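Local coordinates for protein pheromone from Euplotes raikovi Er-13 (Euplotes raikovi, PDB 6E6N) that probably acts as a secreted mating pheromone, a small signalling protein by which cells of this ciliate recognise one another, at residues 6-10 / 33-38. Sequence-based numbering, arbitrary orientation.
Sequences AAQQC and YIWNNC
The ring of Y33 meets helix 2-8 through its CD2-CE2 edge, where A7 O lies near the ring plane, 3.2 Å from Y33 CE2. A7 CB lies off that plane and just outside the rim, 3.8 Å from Y33 CD2. On the opposite side N37, from the same helix as Y33, lays CB 3.7 Å above the ring face, offset toward the rim. A water in the ring plane accompanies the hydroxyl: it sits 2.7 Å from Y33 OH and donates to Q8 O, bridging the two segments. With CG anti to the backbone N (chi1 -176°), Y33 reaches across to helix 2-8. Its carbonyl O accepts from N37 N and, on a lone pair, from N37 ND2 at 3.3 Å, which ties the N37 side chain back to the last turn. A7 O is also the acceptor for C10 N (2.9 Å), while I34 CG2 approaches it from the other helix at 4.0 Å; I34 further packs on E13 and C16 of helix 13-20. C10 leaves the helix with positive phi in a Schellman motif, and C10 SG joins C38 SG at 2.0 Å in a disulfide with chi3 -75°. This bond fastens the C-terminal residue to the turn that ends helix 2-8, one of three disulfides that bind together the compact three-helix bundle of the Euplotes raikovi mating pheromones.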
# COMPACT_ATOMS: atom_id res chain seq x y z
N ALA A 6 3.42 -5.05 0.14
CA ALA A 6 3.88 -3.74 0.67
C ALA A 6 3.10 -3.32 1.87
O ALA A 6 3.65 -2.88 2.87
CB ALA A 6 3.80 -2.70 -0.47
N ALA A 7 1.75 -3.45 1.79
CA ALA A 7 0.88 -3.10 2.90
C ALA A 7 1.19 -3.96 4.13
O ALA A 7 1.31 -3.39 5.25
CB ALA A 7 -0.59 -3.20 2.51
N GLN A 8 1.36 -5.26 3.94
CA GLN A 8 1.47 -6.16 5.07
C GLN A 8 2.77 -5.90 5.80
O GLN A 8 2.85 -6.00 7.03
CB GLN A 8 1.41 -7.62 4.61
CG GLN A 8 1.56 -8.60 5.76
CD GLN A 8 2.95 -8.92 6.23
OE1 GLN A 8 3.95 -8.70 5.52
NE2 GLN A 8 3.02 -9.51 7.41
N GLN A 9 3.79 -5.52 5.03
CA GLN A 9 5.10 -5.18 5.54
C GLN A 9 5.15 -3.76 6.18
O GLN A 9 6.19 -3.38 6.69
CB GLN A 9 6.09 -5.28 4.35
CG GLN A 9 6.33 -6.70 3.86
CD GLN A 9 7.18 -7.49 4.82
OE1 GLN A 9 8.32 -7.10 5.08
NE2 GLN A 9 6.64 -8.58 5.37
N CYS A 10 4.04 -3.03 6.22
CA CYS A 10 4.05 -1.70 6.81
C CYS A 10 5.04 -0.76 6.15
O CYS A 10 5.85 -0.05 6.80
CB CYS A 10 4.16 -1.76 8.34
SG CYS A 10 2.68 -2.46 9.17
N TYR A 33 -4.66 0.74 4.88
CA TYR A 33 -4.07 -0.31 5.71
C TYR A 33 -2.96 0.20 6.57
O TYR A 33 -2.95 -0.05 7.79
CB TYR A 33 -3.62 -1.49 4.88
CG TYR A 33 -3.10 -2.63 5.77
CD1 TYR A 33 -3.98 -3.50 6.37
CD2 TYR A 33 -1.76 -2.74 6.09
CE1 TYR A 33 -3.55 -4.48 7.26
CE2 TYR A 33 -1.31 -3.75 6.97
CZ TYR A 33 -2.24 -4.62 7.54
OH TYR A 33 -1.82 -5.58 8.43
N ILE A 34 -1.99 0.89 5.98
CA ILE A 34 -0.83 1.32 6.78
C ILE A 34 -1.17 2.42 7.78
O ILE A 34 -0.61 2.48 8.86
CB ILE A 34 0.41 1.72 5.95
CG1 ILE A 34 0.18 3.01 5.14
CG2 ILE A 34 0.86 0.56 5.10
CD1 ILE A 34 1.45 3.54 4.46
N TRP A 35 -2.15 3.24 7.45
CA TRP A 35 -2.56 4.28 8.37
C TRP A 35 -3.31 3.71 9.54
O TRP A 35 -3.21 4.27 10.62
CB TRP A 35 -3.40 5.28 7.63
CG TRP A 35 -2.60 6.11 6.65
CD1 TRP A 35 -1.27 6.28 6.61
CD2 TRP A 35 -3.14 6.86 5.57
NE1 TRP A 35 -0.93 7.13 5.56
CE2 TRP A 35 -2.07 7.51 4.93
CE3 TRP A 35 -4.45 7.10 5.13
CZ2 TRP A 35 -2.25 8.34 3.84
CZ3 TRP A 35 -4.63 7.96 4.03
CH2 TRP A 35 -3.52 8.55 3.40
N ASN A 36 -4.05 2.59 9.35
CA ASN A 36 -4.87 2.01 10.41
C ASN A 36 -4.13 0.97 11.22
O ASN A 36 -4.35 0.80 12.40
CB ASN A 36 -6.16 1.41 9.85
CG ASN A 36 -7.19 1.13 10.94
OD1 ASN A 36 -7.31 1.89 11.93
ND2 ASN A 36 -7.92 0.02 10.81
N ASN A 37 -3.27 0.23 10.58
CA ASN A 37 -2.68 -0.96 11.17
C ASN A 37 -1.17 -0.91 11.41
O ASN A 37 -0.60 -1.85 11.94
CB ASN A 37 -3.05 -2.19 10.31
CG ASN A 37 -4.55 -2.40 10.26
OD1 ASN A 37 -5.18 -2.75 11.27
ND2 ASN A 37 -5.15 -2.07 9.14
N CYS A 38 -0.51 0.19 11.09
CA CYS A 38 0.97 0.26 11.16
C CYS A 38 1.40 1.48 11.92
O CYS A 38 2.47 1.41 12.53
CB CYS A 38 1.61 0.30 9.78
SG CYS A 38 1.23 -1.10 8.70
OXT CYS A 38 0.68 2.49 11.94
O HOH W 1 0.73 -6.24 8.77